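Local structure of glycosyl hydrolase, family 38 (5KBP) at residues G582-N594 / S603-A615. The protein is a family 38 glycosyl hydrolase that probably acts as an alpha-mannosidase, cleaving alpha-linked mannose from carbohydrates. Sequence-based numbering, arbitrary orientation.
Sequences GITTENVTAEITN and SYQIKQTVMLPVA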
loop_
_atom_site.group_PDB
_atom_site.type_symbol
_atom_site.label_atom_id
_atom_site.label_comp_id
_atom_site.label_asym_id
_atom_site.label_seq_id
_atom_site.Cartn_x
_atom_site.Cartn_y
_atom_site.Cartn_z
ATOM N N GLY A 582 11.098 -3.477 36.494
ATOM C CA GLY A 582 10.556 -2.247 35.957
ATOM C C GLY A 582 11.479 -1.054 36.142
ATOM O O GLY A 582 12.407 -1.058 36.949
ATOM N N ILE A 583 11.206 -0.014 35.357
ATOM C CA ILE A 583 11.905 1.263 35.442
ATOM C C ILE A 583 10.862 2.368 35.361
ATOM O O ILE A 583 10.066 2.407 34.417
ATOM C CB ILE A 583 12.956 1.426 34.326
ATOM C CG1 ILE A 583 14.076 0.394 34.482
ATOM C CG2 ILE A 583 13.526 2.831 34.335
ATOM C CD1 ILE A 583 15.097 0.428 33.368
ATOM N N THR A 584 10.860 3.260 36.347
ATOM C CA THR A 584 9.842 4.292 36.456
ATOM C C THR A 584 10.479 5.675 36.479
ATOM O O THR A 584 11.674 5.832 36.746
ATOM C CB THR A 584 8.987 4.099 37.716
ATOM O OG1 THR A 584 7.927 5.061 37.725
ATOM C CG2 THR A 584 9.835 4.280 38.967
ATOM N N THR A 585 9.659 6.682 36.192
ATOM C CA THR A 585 10.071 8.076 36.276
ATOM C C THR A 585 9.789 8.686 37.643
ATOM O O THR A 585 9.938 9.900 37.806
ATOM C CB THR A 585 9.376 8.903 35.192
ATOM O OG1 THR A 585 7.957 8.826 35.362
ATOM C CG2 THR A 585 9.745 8.389 33.807
ATOM N N GLU A 586 9.390 7.871 38.625
ATOM C CA GLU A 586 9.067 8.395 39.950
ATOM C C GLU A 586 10.282 9.020 40.622
ATOM O O GLU A 586 10.139 9.955 41.419
ATOM C CB GLU A 586 8.495 7.281 40.829
ATOM C CG GLU A 586 8.016 7.753 42.194
ATOM C CD GLU A 586 7.811 6.612 43.171
ATOM O OE1 GLU A 586 8.273 5.488 42.883
ATOM O OE2 GLU A 586 7.191 6.842 44.230
ATOM N N ASN A 587 11.478 8.522 40.320
ATOM C CA ASN A 587 12.697 9.060 40.909
ATOM C C ASN A 587 13.586 9.671 39.834
ATOM O O ASN A 587 14.726 9.234 39.638
ATOM C CB ASN A 587 13.442 7.965 41.672
ATOM N N VAL A 588 13.071 10.677 39.130
ATOM C CA VAL A 588 13.775 11.324 38.028
ATOM C C VAL A 588 13.597 12.832 38.159
ATOM O O VAL A 588 12.533 13.309 38.569
ATOM C CB VAL A 588 13.264 10.822 36.657
ATOM C CG1 VAL A 588 13.915 11.589 35.513
ATOM C CG2 VAL A 588 13.518 9.328 36.503
ATOM N N THR A 589 14.644 13.581 37.821
ATOM C CA THR A 589 14.586 15.039 37.800
ATOM C C THR A 589 14.106 15.487 36.424
ATOM O O THR A 589 14.860 15.432 35.447
ATOM C CB THR A 589 15.948 15.642 38.128
ATOM O OG1 THR A 589 16.377 15.187 39.418
ATOM C CG2 THR A 589 15.869 17.164 38.127
ATOM N N ALA A 590 12.855 15.931 36.348
ATOM C CA ALA A 590 12.276 16.347 35.081
ATOM C C ALA A 590 12.640 17.796 34.765
ATOM O O ALA A 590 12.998 18.583 35.645
ATOM C CB ALA A 590 10.755 16.183 35.105
ATOM N N GLU A 591 12.544 18.139 33.482
ATOM C CA GLU A 591 12.764 19.499 33.002
ATOM C C GLU A 591 11.411 20.076 32.605
ATOM O O GLU A 591 10.843 19.694 31.575
ATOM C CB GLU A 591 13.739 19.518 31.826
ATOM C CG GLU A 591 14.014 20.908 31.275
ATOM C CD GLU A 591 14.943 20.890 30.077
ATOM O OE1 GLU A 591 15.427 19.798 29.712
ATOM O OE2 GLU A 591 15.188 21.970 29.500
ATOM N N ILE A 592 10.896 20.991 33.420
ATOM C CA ILE A 592 9.563 21.552 33.246
ATOM C C ILE A 592 9.698 22.957 32.681
ATOM O O ILE A 592 10.467 23.774 33.205
ATOM C CB ILE A 592 8.786 21.561 34.572
ATOM C CG1 ILE A 592 9.083 20.284 35.361
ATOM C CG2 ILE A 592 7.294 21.690 34.311
ATOM C CD1 ILE A 592 8.607 20.327 36.794
ATOM N N THR A 593 8.951 23.241 31.616
ATOM C CA THR A 593 8.985 24.542 30.964
ATOM C C THR A 593 7.573 24.933 30.556
ATOM O O THR A 593 6.877 24.153 29.901
ATOM C CB THR A 593 9.901 24.527 29.734
ATOM O OG1 THR A 593 11.216 24.103 30.117
ATOM C CG2 THR A 593 9.984 25.911 29.111
ATOM N N ASN A 594 7.156 26.136 30.945
ATOM C CA ASN A 594 5.867 26.672 30.529
ATOM C C ASN A 594 5.978 27.200 29.104
ATOM O O ASN A 594 6.784 28.095 28.827
ATOM C CB ASN A 594 5.409 27.775 31.482
ATOM C CG ASN A 594 4.107 28.420 31.045
ATOM O OD1 ASN A 594 4.088 29.565 30.595
ATOM N ND2 ASN A 594 3.009 27.682 31.169
ATOM N N SER A 603 -0.085 25.759 28.793
ATOM C CA SER A 603 0.507 24.451 28.557
ATOM C C SER A 603 1.915 24.405 29.133
ATOM O O SER A 603 2.643 25.401 29.119
ATOM C CB SER A 603 0.552 24.108 27.060
ATOM O OG SER A 603 1.452 24.957 26.371
ATOM N N TYR A 604 2.286 23.230 29.636
ATOM C CA TYR A 604 3.614 22.969 30.175
ATOM C C TYR A 604 4.273 21.834 29.405
ATOM O O TYR A 604 3.602 20.887 28.980
ATOM C CB TYR A 604 3.549 22.595 31.661
ATOM C CG TYR A 604 3.504 23.771 32.607
ATOM C CD1 TYR A 604 2.334 24.491 32.798
ATOM C CD2 TYR A 604 4.631 24.150 33.325
ATOM C CE1 TYR A 604 2.290 25.562 33.668
ATOM C CE2 TYR A 604 4.595 25.221 34.198
ATOM C CZ TYR A 604 3.421 25.921 34.365
ATOM O OH TYR A 604 3.375 26.986 35.232
ATOM N N GLN A 605 5.587 21.931 29.235
ATOM C CA GLN A 605 6.382 20.858 28.656
ATOM C C GLN A 605 7.129 20.143 29.772
ATOM O O GLN A 605 7.817 20.784 30.574
ATOM C CB GLN A 605 7.372 21.391 27.621
ATOM C CG GLN A 605 8.108 20.297 26.860
ATOM C CD GLN A 605 9.407 20.779 26.248
ATOM O OE1 GLN A 605 10.284 21.289 26.947
ATOM N NE2 GLN A 605 9.541 20.617 24.936
ATOM N N ILE A 606 6.986 18.823 29.828
ATOM C CA ILE A 606 7.667 17.994 30.815
ATOM C C ILE A 606 8.627 17.077 30.072
ATOM O O ILE A 606 8.199 16.250 29.257
ATOM C CB ILE A 606 6.678 17.178 31.661
ATOM C CG1 ILE A 606 5.676 18.104 32.352
ATOM C CG2 ILE A 606 7.426 16.342 32.686
ATOM C CD1 ILE A 606 4.609 17.374 33.136
ATOM N N LYS A 607 9.920 17.223 30.350
ATOM C CA LYS A 607 10.959 16.413 29.731
ATOM C C LYS A 607 11.583 15.495 30.771
ATOM O O LYS A 607 12.052 15.959 31.817
ATOM C CB LYS A 607 12.038 17.290 29.092
ATOM C CG LYS A 607 11.715 17.752 27.682
ATOM C CD LYS A 607 12.907 18.463 27.063
ATOM C CE LYS A 607 12.660 18.807 25.605
ATOM N NZ LYS A 607 13.857 19.445 24.990
ATOM N N GLN A 608 11.590 14.196 30.479
ATOM C CA GLN A 608 12.204 13.193 31.337
ATOM C C GLN A 608 13.061 12.271 30.483
ATOM O O GLN A 608 12.593 11.753 29.464
ATOM C CB GLN A 608 11.145 12.383 32.091
ATOM C CG GLN A 608 10.326 13.188 33.084
ATOM C CD GLN A 608 8.890 12.713 33.168
ATOM O OE1 GLN A 608 8.314 12.275 32.173
ATOM N NE2 GLN A 608 8.305 12.793 34.357
ATOM N N THR A 609 14.309 12.076 30.896
ATOM C CA THR A 609 15.224 11.147 30.247
ATOM C C THR A 609 15.499 9.987 31.194
ATOM O O THR A 609 15.888 10.199 32.347
ATOM C CB THR A 609 16.533 11.835 29.854
ATOM O OG1 THR A 609 16.289 12.768 28.795
ATOM C CG2 THR A 609 17.560 10.811 29.389
ATOM N N VAL A 610 15.284 8.767 30.707
ATOM C CA VAL A 610 15.505 7.564 31.496
ATOM C C VAL A 610 16.343 6.591 30.679
ATOM O O VAL A 610 16.291 6.576 29.445
ATOM C CB VAL A 610 14.170 6.920 31.943
ATOM C CG1 VAL A 610 13.556 6.087 30.824
ATOM C CG2 VAL A 610 14.373 6.094 33.199
ATOM N N MET A 611 17.137 5.784 31.378
ATOM C CA MET A 611 18.047 4.836 30.749
ATOM C C MET A 611 17.372 3.472 30.668
ATOM O O MET A 611 17.067 2.863 31.698
ATOM C CB MET A 611 19.358 4.745 31.525
ATOM C CG MET A 611 20.106 6.063 31.610
ATOM S SD MET A 611 20.715 6.637 30.010
ATOM C CE MET A 611 21.874 5.333 29.604
ATOM N N LEU A 612 17.149 2.996 29.446
ATOM C CA LEU A 612 16.435 1.750 29.236
ATOM C C LEU A 612 17.339 0.707 28.589
ATOM O O LEU A 612 18.244 1.050 27.822
ATOM C CB LEU A 612 15.199 1.963 28.354
ATOM C CG LEU A 612 14.093 2.849 28.923
ATOM C CD1 LEU A 612 12.880 2.837 28.008
ATOM C CD2 LEU A 612 13.720 2.395 30.326
ATOM N N PRO A 613 17.127 -0.572 28.897
ATOM C CA PRO A 613 17.831 -1.632 28.167
ATOM C C PRO A 613 17.546 -1.539 26.675
ATOM O O PRO A 613 16.417 -1.279 26.257
ATOM C CB PRO A 613 17.258 -2.918 28.774
ATOM C CG PRO A 613 16.804 -2.514 30.140
ATOM C CD PRO A 613 16.298 -1.108 29.991
ATOM N N VAL A 614 18.591 -1.741 25.869
ATOM C CA VAL A 614 18.452 -1.602 24.422
ATOM C C VAL A 614 17.466 -2.627 23.878
ATOM O O VAL A 614 16.686 -2.335 22.962
ATOM C CB VAL A 614 19.829 -1.717 23.743
ATOM C CG1 VAL A 614 19.694 -1.604 22.232
ATOM C CG2 VAL A 614 20.763 -0.647 24.278
ATOM N N ALA A 615 17.477 -3.830 24.433
ATOM C CA ALA A 615 16.579 -4.910 24.032
ATOM C C ALA A 615 16.692 -6.010 25.081
ATOM O O ALA A 615 17.240 -5.796 26.170
ATOM C CB ALA A 615 16.917 -5.428 22.632
#
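N594 lays its side chain over one face of the Y604 ring, CB 4.0 Å from the ring centroid in a CH-pi contact, its amide plane turned 60° from the ring. With CG anti to the backbone N (chi1 177°), the amide reaches on across that face until N594 ND2 stands 3.4 Å from Y604 CE1; ND2 also makes a weak hydrogen bond to the carbonyl of E596. I592 CG2 meets the same ring obliquely, 3.8 Å from Y604 CD2, and with Y604 and I606 packs on I539. Four backbone hydrogen bonds hold the strands in antiparallel register, two each in the pairs E591-K607 and T593-Q605; the straightest runs from Q605 N to T593 O (2.7 Å, 176° at the hydrogen). Across the other face of the sheet E591 and K607 lie side by side, E591 OE1 3.9 Å from K607 CD; their charged ends do not meet, and K607 NZ makes a long, weak ion pair with E645. Before A590, whose CB touches Q608 CG at 3.6 Å, the backbones no longer pair, and I583 bridges the gap: its CG2 lies 3.6 Å from V610 CG2, and CD1 rests on the M611 carbonyl, L612 and P613. Strands 591-597 and 601-613 form a beta hairpin at the margin of one antiparallel sheet, while 583-584 joins 555-566 in another, consistent with the beta-sandwich architecture of galactose mutarotase-like domains.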